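Local coordinates for tyrosine-protein phosphatase YwqE (Bacillus subtilis, PDB 3QY7) that removes phosphate from phosphotyrosine residues of proteins such as YwqD, YwqF and Ssb, using manganese as cofactor, at residues V154-L167 with S179-S193. Numbering follows the deposited sequence.
Sequences VEKGAASQITSGSL and SLRLVEANLIHFVAS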
# COMPACT_ATOMS: atom_id res chain seq x y z
N VAL A 154 8.73 13.07 -0.60
CA VAL A 154 7.89 13.16 -1.79
C VAL A 154 8.41 14.20 -2.79
O VAL A 154 8.46 13.94 -3.99
CB VAL A 154 6.41 13.42 -1.41
CG1 VAL A 154 5.57 13.74 -2.66
CG2 VAL A 154 5.84 12.20 -0.68
N GLU A 155 8.80 15.37 -2.31
CA GLU A 155 9.47 16.36 -3.16
C GLU A 155 10.68 15.72 -3.88
O GLU A 155 10.94 16.03 -5.05
CB GLU A 155 9.90 17.56 -2.32
CG GLU A 155 10.37 18.74 -3.11
CD GLU A 155 11.84 18.62 -3.51
OE1 GLU A 155 12.21 19.16 -4.57
OE2 GLU A 155 12.61 17.98 -2.75
N LYS A 156 11.38 14.84 -3.18
CA LYS A 156 12.56 14.16 -3.74
C LYS A 156 12.25 12.93 -4.61
O LYS A 156 13.18 12.28 -5.10
CB LYS A 156 13.55 13.78 -2.63
CG LYS A 156 14.30 14.97 -1.98
CD LYS A 156 15.12 15.72 -3.02
CE LYS A 156 16.31 16.43 -2.38
NZ LYS A 156 17.25 16.91 -3.44
N GLY A 157 10.97 12.61 -4.77
CA GLY A 157 10.55 11.62 -5.76
C GLY A 157 9.80 10.40 -5.25
O GLY A 157 9.33 9.59 -6.04
N ALA A 158 9.67 10.29 -3.93
CA ALA A 158 8.93 9.18 -3.33
C ALA A 158 7.45 9.39 -3.56
O ALA A 158 6.98 10.51 -3.68
CB ALA A 158 9.21 9.10 -1.84
N ALA A 159 6.74 8.28 -3.67
CA ALA A 159 5.27 8.31 -3.61
C ALA A 159 4.82 7.78 -2.26
O ALA A 159 5.60 7.17 -1.53
CB ALA A 159 4.69 7.45 -4.74
N SER A 160 3.55 7.98 -1.92
CA SER A 160 3.03 7.34 -0.71
C SER A 160 1.58 6.86 -0.86
O SER A 160 0.84 7.34 -1.72
CB SER A 160 3.20 8.23 0.54
OG SER A 160 2.16 9.18 0.67
N GLN A 161 1.21 5.94 0.01
CA GLN A 161 -0.09 5.28 -0.03
C GLN A 161 -0.76 5.39 1.34
O GLN A 161 -0.22 4.92 2.35
CB GLN A 161 0.10 3.81 -0.46
CG GLN A 161 -1.08 2.89 -0.12
CD GLN A 161 -0.89 2.17 1.19
OE1 GLN A 161 0.17 1.63 1.47
NE2 GLN A 161 -1.96 2.12 2.00
N ILE A 162 -1.93 6.02 1.34
CA ILE A 162 -2.74 6.18 2.53
C ILE A 162 -3.67 4.99 2.69
O ILE A 162 -4.02 4.32 1.71
CB ILE A 162 -3.52 7.51 2.50
CG1 ILE A 162 -3.94 7.93 3.91
CG2 ILE A 162 -4.71 7.48 1.51
CD1 ILE A 162 -3.60 9.35 4.18
N THR A 163 -4.07 4.72 3.92
CA THR A 163 -4.97 3.59 4.21
C THR A 163 -6.42 4.04 4.11
O THR A 163 -6.77 5.07 4.68
CB THR A 163 -4.75 3.04 5.64
OG1 THR A 163 -3.34 2.95 5.93
CG2 THR A 163 -5.37 1.67 5.79
N SER A 164 -7.25 3.26 3.41
CA SER A 164 -8.69 3.56 3.31
C SER A 164 -9.27 3.73 4.69
O SER A 164 -9.97 4.71 4.94
CB SER A 164 -9.46 2.48 2.56
OG SER A 164 -9.04 2.37 1.20
N GLY A 165 -8.97 2.81 5.59
CA GLY A 165 -9.54 2.87 6.94
C GLY A 165 -9.22 4.15 7.69
O GLY A 165 -10.06 4.65 8.45
N SER A 166 -8.02 4.70 7.49
CA SER A 166 -7.63 5.96 8.13
C SER A 166 -8.55 7.10 7.74
O SER A 166 -9.04 7.84 8.61
CB SER A 166 -6.19 6.33 7.77
OG SER A 166 -5.30 5.34 8.23
N LEU A 167 -8.77 7.24 6.44
CA LEU A 167 -9.71 8.21 5.88
C LEU A 167 -11.15 7.97 6.34
O LEU A 167 -11.89 8.93 6.54
CB LEU A 167 -9.64 8.21 4.35
CG LEU A 167 -8.36 8.82 3.75
CD1 LEU A 167 -8.22 8.47 2.29
CD2 LEU A 167 -8.31 10.34 3.96
N SER A 179 -4.87 12.42 8.00
CA SER A 179 -4.83 11.87 6.65
C SER A 179 -5.31 12.88 5.62
O SER A 179 -4.74 13.00 4.53
CB SER A 179 -5.69 10.61 6.59
OG SER A 179 -5.26 9.62 7.50
N LEU A 180 -6.37 13.60 5.97
CA LEU A 180 -6.90 14.64 5.11
C LEU A 180 -5.89 15.77 4.88
O LEU A 180 -5.83 16.33 3.78
CB LEU A 180 -8.21 15.19 5.68
CG LEU A 180 -9.42 14.26 5.52
CD1 LEU A 180 -10.58 14.83 6.33
CD2 LEU A 180 -9.81 14.14 4.05
N ARG A 181 -5.11 16.09 5.91
CA ARG A 181 -4.01 17.05 5.80
C ARG A 181 -2.99 16.61 4.76
O ARG A 181 -2.62 17.40 3.88
CB ARG A 181 -3.35 17.30 7.17
CG ARG A 181 -4.22 18.14 8.10
CD ARG A 181 -3.73 18.11 9.53
NE ARG A 181 -2.42 18.72 9.71
CZ ARG A 181 -1.59 18.43 10.70
NH1 ARG A 181 -1.92 17.53 11.62
NH2 ARG A 181 -0.41 19.03 10.79
N LEU A 182 -2.58 15.35 4.83
CA LEU A 182 -1.59 14.80 3.87
C LEU A 182 -2.13 14.79 2.44
O LEU A 182 -1.42 15.14 1.49
CB LEU A 182 -1.15 13.39 4.30
CG LEU A 182 -0.48 13.24 5.68
CD1 LEU A 182 0.02 11.82 5.96
CD2 LEU A 182 0.65 14.28 5.86
N VAL A 183 -3.39 14.38 2.28
CA VAL A 183 -4.01 14.38 0.95
C VAL A 183 -4.08 15.79 0.35
O VAL A 183 -3.72 15.99 -0.80
CB VAL A 183 -5.43 13.73 0.94
CG1 VAL A 183 -6.05 13.88 -0.44
CG2 VAL A 183 -5.37 12.23 1.33
N GLU A 184 -4.52 16.76 1.15
CA GLU A 184 -4.58 18.16 0.74
C GLU A 184 -3.24 18.69 0.22
O GLU A 184 -3.20 19.45 -0.75
CB GLU A 184 -5.02 19.01 1.93
CG GLU A 184 -5.43 20.40 1.53
CD GLU A 184 -5.85 21.24 2.71
OE1 GLU A 184 -4.99 21.94 3.29
OE2 GLU A 184 -7.05 21.22 3.03
N ALA A 185 -2.17 18.29 0.90
CA ALA A 185 -0.81 18.74 0.58
C ALA A 185 -0.19 18.02 -0.62
O ALA A 185 1.00 18.21 -0.93
CB ALA A 185 0.08 18.57 1.80
N ASN A 186 -0.99 17.19 -1.30
CA ASN A 186 -0.54 16.43 -2.48
C ASN A 186 0.57 15.43 -2.19
O ASN A 186 1.39 15.12 -3.06
CB ASN A 186 -0.14 17.37 -3.63
CG ASN A 186 -1.30 18.19 -4.16
OD1 ASN A 186 -1.15 19.38 -4.47
ND2 ASN A 186 -2.46 17.56 -4.27
N LEU A 187 0.61 14.93 -0.96
CA LEU A 187 1.67 14.02 -0.53
C LEU A 187 1.30 12.55 -0.64
O LEU A 187 2.14 11.68 -0.40
CB LEU A 187 2.10 14.34 0.91
CG LEU A 187 2.67 15.73 1.16
CD1 LEU A 187 3.14 15.77 2.59
CD2 LEU A 187 3.82 16.08 0.20
N ILE A 188 0.05 12.30 -1.00
CA ILE A 188 -0.51 10.95 -1.13
C ILE A 188 -0.82 10.69 -2.60
O ILE A 188 -1.38 11.55 -3.28
CB ILE A 188 -1.83 10.85 -0.32
CG1 ILE A 188 -1.59 11.16 1.17
CG2 ILE A 188 -2.53 9.49 -0.52
CD1 ILE A 188 -0.56 10.30 1.92
N HIS A 189 -0.49 9.48 -3.06
CA HIS A 189 -0.66 9.13 -4.48
C HIS A 189 -1.58 7.94 -4.71
O HIS A 189 -2.04 7.75 -5.82
CB HIS A 189 0.70 8.94 -5.12
CG HIS A 189 1.60 10.10 -4.88
ND1 HIS A 189 2.42 10.18 -3.78
CD2 HIS A 189 1.73 11.28 -5.53
CE1 HIS A 189 3.05 11.34 -3.79
NE2 HIS A 189 2.65 12.03 -4.84
N PHE A 190 -1.85 7.16 -3.66
CA PHE A 190 -2.69 5.96 -3.72
C PHE A 190 -3.53 5.86 -2.45
O PHE A 190 -3.11 6.33 -1.38
CB PHE A 190 -1.85 4.67 -3.77
CG PHE A 190 -0.78 4.66 -4.83
CD1 PHE A 190 -1.08 4.29 -6.14
CD2 PHE A 190 0.54 4.94 -4.49
CE1 PHE A 190 -0.09 4.24 -7.11
CE2 PHE A 190 1.55 4.89 -5.47
CZ PHE A 190 1.24 4.54 -6.77
N VAL A 191 -4.70 5.22 -2.55
CA VAL A 191 -5.46 4.81 -1.39
C VAL A 191 -5.60 3.29 -1.47
O VAL A 191 -5.89 2.75 -2.55
CB VAL A 191 -6.86 5.47 -1.36
CG1 VAL A 191 -7.54 5.19 -0.03
CG2 VAL A 191 -6.78 6.97 -1.64
N ALA A 192 -5.34 2.60 -0.37
CA ALA A 192 -5.39 1.15 -0.38
C ALA A 192 -5.86 0.62 0.96
O ALA A 192 -5.76 1.30 1.98
CB ALA A 192 -4.01 0.54 -0.77
N SER A 193 -6.34 -0.62 0.95
CA SER A 193 -6.97 -1.21 2.13
C SER A 193 -6.04 -1.53 3.28
O SER A 193 -6.41 -1.32 4.44
CB SER A 193 -7.74 -2.50 1.77
OG SER A 193 -6.83 -3.56 1.47
O HOH W 1 -8.63 0.18 5.11
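Gln161, Ile162 and Thr163 pair in parallel with Phe190, Val191 and Ala192, the two short strands at 36°. Ile162 bonds to the residues before and after its partner Val191: its N donates to Phe190 O (3.0 Å), and its O accepts from Ala192 N, nearly straight along the C=O. Ser164 N continues the ladder to Ala192 O (2.8 Å). At the start of the strands, Ser160 O accepts His189 N and, weakly, Phe190 N.

Ser160 N donates to His189 ND1 (3.1 Å) close to the ring plane, and its OG to Leu187 O (2.7 Å). Val154 CG1 meets the same imidazole at its edge. In Ile162, chi1 (-159°) sets CG1 anti to the backbone N, and an unstaggered chi2 (131°) carries CD1 tightly to Ser179 CB (3.4 Å), while CG2 packs on Ile188 CG2 (3.6 Å). On the other sheet face, Gln161 CB lies against Phe190 CB, and its OE1 is hydrogen-bonded to ND1 of the iron ligand His5.

This is a right-handed beta-alpha-beta unit of the TIM-barrel-like PHP fold, with helices 164-168 and 173-184 in the connection. Strand 131-135 flanks strand 159-163 across from 190-192, and helix 219-232 packs on Val191 and Phe190.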